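Side-chain contacts in mandelate racemase/muconate lactonizing enzyme family protein (Sulfitobacter sp. NAS-14.1, PDB 3T4W), which probably catalyses an enolase-superfamily reaction that starts by abstraction of a proton from next to a substrate carboxylate, though its own substrate is not established: residues A[173-178]-A[184-189]; A[365-370]-A[394-399]. All blocks are in the same frame, centred on the assembly; numbering follows the deposited sequence.

Contact 1 (A[173-178]-A[184-189]); sequences ESALDC and TAIKFD
No ring or other flat group takes part where Ala175 and Cys178 of helix 168-180 meet Ile186 of strand 185-188, so there are no faces or edges to match; methyl and methylene groups make the closest contacts. Ile186 points toward the helix and divides its two branches between successive turns. Its long branch runs out extended, chi2 -167°, which carries CD1 to Ala175, 3.5 Å from that residue's CB and 3.9 Å from its CA. The short branch serves the other partner, with Ile186 CG2 lying 3.7 Å from Cys178 CB. In Cys178 the sulfur is anti to the carbonyl carbon, chi1 -73°, and the methylene rather than the sulfur makes the nearest approach.

Each residue type suits its place. Alanine lets the helix backbone come close to the strand, the small cysteine fits on the next turn, and beta-branched isoleucine suits a strand while reaching both. Ile217 of helix 204-221 touches Ala175 and Ile186 alike, so the neighbouring helix completes this apolar layer. The unit is the beta-alpha-beta crossover of strand 146-152, helix 168-180 and strand 185-188 in the enolase-type barrel. On the strand, Lys187 instead forms salt bridges with Glu256 and Glu357. No hydrogen bond joins helix segment to strand segment: the two are held by dispersion and the burial of hydrocarbon, which impose little directional demand.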
loop_
_atom_site.group_PDB
_atom_site.type_symbol
_atom_site.label_atom_id
_atom_site.label_comp_id
_atom_site.label_asym_id
_atom_site.label_seq_id
_atom_site.Cartn_x
_atom_site.Cartn_y
_atom_site.Cartn_z
ATOM N N GLU A 173 27.636 -37.196 9.589
ATOM C CA GLU A 173 28.715 -37.552 10.502
ATOM C C GLU A 173 29.325 -36.279 11.091
ATOM O O GLU A 173 29.492 -36.177 12.308
ATOM C CB GLU A 173 29.780 -38.410 9.810
ATOM C CG GLU A 173 29.311 -39.818 9.451
ATOM C CD GLU A 173 30.219 -40.508 8.432
ATOM O OE1 GLU A 173 31.408 -40.134 8.326
ATOM O OE2 GLU A 173 29.739 -41.430 7.737
ATOM N N SER A 174 29.637 -35.309 10.236
ATOM C CA SER A 174 30.108 -34.001 10.700
ATOM C C SER A 174 29.115 -33.365 11.663
ATOM O O SER A 174 29.500 -32.865 12.717
ATOM C CB SER A 174 30.349 -33.043 9.533
ATOM O OG SER A 174 31.493 -33.413 8.792
ATOM N N ALA A 175 27.838 -33.375 11.293
ATOM C CA ALA A 175 26.815 -32.806 12.164
ATOM C C ALA A 175 26.954 -33.375 13.573
ATOM O O ALA A 175 27.046 -32.623 14.542
ATOM C CB ALA A 175 25.422 -33.051 11.605
ATOM N N LEU A 176 27.000 -34.702 13.671
ATOM C CA LEU A 176 27.196 -35.396 14.945
ATOM C C LEU A 176 28.465 -34.972 15.666
ATOM O O LEU A 176 28.459 -34.770 16.882
ATOM C CB LEU A 176 27.218 -36.908 14.729
ATOM C CG LEU A 176 26.009 -37.696 15.240
ATOM C CD1 LEU A 176 24.902 -36.770 15.728
ATOM C CD2 LEU A 176 25.508 -38.665 14.168
ATOM N N ASP A 177 29.558 -34.852 14.918
ATOM C CA ASP A 177 30.832 -34.457 15.506
ATOM C C ASP A 177 30.765 -33.039 16.073
ATOM O O ASP A 177 31.327 -32.751 17.135
ATOM C CB ASP A 177 31.952 -34.561 14.478
ATOM C CG ASP A 177 33.292 -34.182 15.049
ATOM O OD1 ASP A 177 33.826 -34.954 15.876
ATOM O OD2 ASP A 177 33.806 -33.108 14.671
ATOM N N CYS A 178 30.067 -32.158 15.366
ATOM C CA CYS A 178 29.839 -30.804 15.854
ATOM C C CYS A 178 29.016 -30.774 17.143
ATOM O O CYS A 178 29.326 -30.027 18.069
ATOM C CB CYS A 178 29.181 -29.953 14.771
ATOM S SG CYS A 178 30.322 -29.526 13.446
ATOM N N THR A 184 25.606 -25.916 18.939
ATOM C CA THR A 184 24.161 -26.060 19.004
ATOM C C THR A 184 23.489 -25.649 17.697
ATOM O O THR A 184 22.262 -25.523 17.642
ATOM C CB THR A 184 23.591 -25.219 20.146
ATOM O OG1 THR A 184 23.966 -23.847 19.964
ATOM C CG2 THR A 184 24.140 -25.710 21.474
ATOM N N ALA A 185 24.306 -25.431 16.662
ATOM C CA ALA A 185 23.831 -25.071 15.321
ATOM C C ALA A 185 24.888 -25.358 14.249
ATOM O O ALA A 185 26.083 -25.226 14.489
ATOM C CB ALA A 185 23.420 -23.608 15.266
ATOM N N ILE A 186 24.439 -25.736 13.060
ATOM C CA ILE A 186 25.354 -26.116 11.999
ATOM C C ILE A 186 24.811 -25.654 10.650
ATOM O O ILE A 186 23.602 -25.701 10.417
ATOM C CB ILE A 186 25.562 -27.637 11.971
ATOM C CG1 ILE A 186 24.212 -28.353 11.946
ATOM C CG2 ILE A 186 26.358 -28.087 13.177
ATOM C CD1 ILE A 186 24.315 -29.823 12.225
ATOM N N LYS A 187 25.711 -25.207 9.773
ATOM C CA LYS A 187 25.336 -24.727 8.450
ATOM C C LYS A 187 25.892 -25.613 7.331
ATOM O O LYS A 187 26.951 -26.223 7.473
ATOM C CB LYS A 187 25.796 -23.280 8.251
ATOM C CG LYS A 187 25.362 -22.688 6.920
ATOM C CD LYS A 187 25.237 -21.181 6.985
ATOM C CE LYS A 187 26.582 -20.504 6.833
ATOM N NZ LYS A 187 26.472 -19.075 7.241
ATOM N N PHE A 188 25.165 -25.674 6.221
ATOM C CA PHE A 188 25.585 -26.445 5.056
ATOM C C PHE A 188 24.970 -25.819 3.812
ATOM O O PHE A 188 23.990 -25.083 3.914
ATOM C CB PHE A 188 25.161 -27.918 5.188
ATOM C CG PHE A 188 23.712 -28.107 5.570
ATOM C CD1 PHE A 188 23.291 -27.901 6.874
ATOM C CD2 PHE A 188 22.776 -28.491 4.631
ATOM C CE1 PHE A 188 21.960 -28.071 7.231
ATOM C CE2 PHE A 188 21.440 -28.659 4.983
ATOM C CZ PHE A 188 21.036 -28.453 6.286
ATOM N N ASP A 189 25.555 -26.081 2.647
ATOM C CA ASP A 189 24.923 -25.679 1.389
ATOM C C ASP A 189 25.009 -26.770 0.340
ATOM O O ASP A 189 26.054 -26.961 -0.271
ATOM C CB ASP A 189 25.514 -24.390 0.814
ATOM C CG ASP A 189 24.669 -23.838 -0.328
ATOM O OD1 ASP A 189 23.561 -24.378 -0.548
ATOM O OD2 ASP A 189 25.091 -22.873 -0.998
#

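Contact 2 (A[365-370]-A[394-399]); sequences DQLIKS and ALARAH
Gln366 lies across Leu395 at about a right angle, and its aliphatic root makes the contact. From the CB of Gln366, which points toward the opposite helix, the CD2 methyl of Leu395 is 4.0 Å away. One bond further, Gln366 CG comes to 3.6 Å from the same methyl. CG stands between the backbone N and the carbonyl carbon, chi1 55°, and this brings it over the leucine. Beyond CG the chain, bent at chi2, turns away from the leucine, and CD, OE1 and NE2 have no close partner across the contact. Glutamine suits this partly exposed border because its methylenes can pack on the leucine while the amide stays off the apolar contact.

Leu395 CD2 also sits 3.7 Å from the backbone O of Gln366, reaching the end of helix 362-367. Deeper in, Leu367 CD1 meets Ala396 CB at 3.8 Å, a long side chain filling up to a short one. Helix 362-367 closes in a Schellman motif: Ser370 N bonds to Asp365 O and Lys369 N to Gln366 O, with Lys369 at positive phi. Within segment 394-399, His399 ND1 donates a nearly straight bond (166°) to Leu395 O, 3.1 Å away and in the ring plane.

Asp392 bridges the two elements, hydrogen-bonding to the backbone of Leu367 and, through its carboxylate, to Leu395 N. The hydroxyl of Thr33, on strand 25-33, lies within hydrogen-bonding reach of the carbonyls of Ala396 and His399. Helix 393-398 thus joins the barrel domain to the N-terminal capping sheet, the two-domain build of the mandelate racemase/muconate lactonizing enzyme family.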
loop_
_atom_site.group_PDB
_atom_site.type_symbol
_atom_site.label_atom_id
_atom_site.label_comp_id
_atom_site.label_asym_id
_atom_site.label_seq_id
_atom_site.Cartn_x
_atom_site.Cartn_y
_atom_site.Cartn_z
ATOM N N ASP A 365 43.594 -20.346 15.054
ATOM C CA ASP A 365 43.992 -20.375 16.442
ATOM C C ASP A 365 45.380 -19.762 16.645
ATOM O O ASP A 365 45.559 -18.899 17.502
ATOM C CB ASP A 365 43.938 -21.811 16.972
ATOM C CG ASP A 365 44.343 -21.909 18.424
ATOM O OD1 ASP A 365 43.710 -21.234 19.268
ATOM O OD2 ASP A 365 45.289 -22.670 18.722
ATOM N N GLN A 366 46.357 -20.190 15.853
ATOM C CA GLN A 366 47.736 -19.773 16.093
ATOM C C GLN A 366 48.023 -18.352 15.621
ATOM O O GLN A 366 48.934 -17.698 16.118
ATOM C CB GLN A 366 48.739 -20.770 15.498
ATOM C CG GLN A 366 48.552 -21.058 14.028
ATOM C CD GLN A 366 48.982 -22.473 13.660
ATOM O OE1 GLN A 366 49.422 -23.244 14.516
ATOM N NE2 GLN A 366 48.839 -22.825 12.383
ATOM N N LEU A 367 47.236 -17.868 14.674
ATOM C CA LEU A 367 47.432 -16.518 14.174
ATOM C C LEU A 367 47.137 -15.495 15.265
ATOM O O LEU A 367 47.552 -14.341 15.183
ATOM C CB LEU A 367 46.553 -16.268 12.956
ATOM C CG LEU A 367 46.815 -14.932 12.272
ATOM C CD1 LEU A 367 48.275 -14.849 11.848
ATOM C CD2 LEU A 367 45.870 -14.745 11.085
ATOM N N ILE A 368 46.417 -15.924 16.293
ATOM C CA ILE A 368 46.158 -15.059 17.432
ATOM C C ILE A 368 46.565 -15.756 18.734
ATOM O O ILE A 368 45.947 -15.558 19.787
ATOM C CB ILE A 368 44.682 -14.602 17.478
ATOM C CG1 ILE A 368 43.743 -15.801 17.612
ATOM C CG2 ILE A 368 44.337 -13.799 16.236
ATOM C CD1 ILE A 368 42.317 -15.415 17.960
ATOM N N LYS A 369 47.611 -16.574 18.642
ATOM C CA LYS A 369 48.126 -17.339 19.775
ATOM C C LYS A 369 47.031 -17.839 20.721
ATOM O O LYS A 369 47.191 -17.807 21.943
ATOM C CB LYS A 369 49.156 -16.522 20.561
ATOM C CG LYS A 369 50.335 -16.045 19.751
ATOM C CD LYS A 369 51.379 -15.421 20.666
ATOM C CE LYS A 369 52.523 -14.800 19.883
ATOM N NZ LYS A 369 52.040 -13.630 19.105
ATOM N N SER A 370 45.918 -18.283 20.153
ATOM C CA SER A 370 44.832 -18.877 20.933
ATOM C C SER A 370 44.211 -17.946 21.985
ATOM O O SER A 370 43.629 -18.421 22.954
ATOM C CB SER A 370 45.312 -20.166 21.606
ATOM O OG SER A 370 45.986 -20.995 20.677
ATOM N N ALA A 394 54.785 -12.376 12.665
ATOM C CA ALA A 394 55.802 -13.165 11.985
ATOM C C ALA A 394 55.172 -14.374 11.278
ATOM O O ALA A 394 55.583 -14.743 10.174
ATOM C CB ALA A 394 56.896 -13.594 12.959
ATOM N N LEU A 395 54.161 -14.969 11.901
ATOM C CA LEU A 395 53.482 -16.124 11.311
ATOM C C LEU A 395 52.677 -15.766 10.054
ATOM O O LEU A 395 52.680 -16.515 9.075
ATOM C CB LEU A 395 52.587 -16.805 12.348
ATOM C CG LEU A 395 51.679 -17.931 11.843
ATOM C CD1 LEU A 395 52.495 -19.038 11.212
ATOM C CD2 LEU A 395 50.821 -18.470 12.980
ATOM N N ALA A 396 51.997 -14.623 10.086
ATOM C CA ALA A 396 51.225 -14.140 8.939
ATOM C C ALA A 396 52.113 -13.834 7.735
ATOM O O ALA A 396 51.766 -14.156 6.592
ATOM C CB ALA A 396 50.415 -12.908 9.322
ATOM N N ARG A 397 53.256 -13.204 7.994
ATOM C CA ARG A 397 54.202 -12.854 6.935
ATOM C C ARG A 397 54.889 -14.079 6.337
ATOM O O ARG A 397 55.292 -14.065 5.174
ATOM C CB ARG A 397 55.236 -11.854 7.449
ATOM C CG ARG A 397 54.659 -10.482 7.723
ATOM C CD ARG A 397 55.692 -9.557 8.329
ATOM N NE ARG A 397 55.130 -8.244 8.628
ATOM C CZ ARG A 397 55.004 -7.266 7.738
ATOM N NH1 ARG A 397 54.479 -6.104 8.102
ATOM N NH2 ARG A 397 55.405 -7.448 6.485
ATOM N N ALA A 398 55.005 -15.137 7.135
ATOM C CA ALA A 398 55.523 -16.417 6.660
ATOM C C ALA A 398 54.544 -17.124 5.718
ATOM O O ALA A 398 54.926 -18.038 4.981
ATOM C CB ALA A 398 55.873 -17.318 7.833
ATOM N N HIS A 399 53.283 -16.711 5.736
ATOM C CA HIS A 399 52.288 -17.323 4.854
ATOM C C HIS A 399 51.727 -16.356 3.812
ATOM O O HIS A 399 50.540 -16.029 3.834
ATOM C CB HIS A 399 51.161 -17.967 5.665
ATOM C CG HIS A 399 51.576 -19.212 6.384
ATOM N ND1 HIS A 399 52.053 -19.204 7.677
ATOM C CD2 HIS A 399 51.595 -20.506 5.986
ATOM C CE1 HIS A 399 52.341 -20.438 8.047
ATOM N NE2 HIS A 399 52.074 -21.248 7.039
#

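Contact 1 lies within one beta-alpha-beta crossover, early in the barrel, and links elements close in sequence; contact 2 follows later in the chain and joins two short helices separated by a longer excursion, beside the N-terminal domain. Their centres are about 27 Å apart, and their nearest atoms about 15 Å, so neither touches the other. Both are apolar across their segments, contact 1 buried and contact 2 partly so. In this superfamily the active site lies at the C-terminal ends of the barrel strands, beneath the capping domain. Contact 1 lies on the outer, helix-facing side of a barrel strand, and contact 2 where helix 393-398 meets strand 25-33 of the N-terminal sheet.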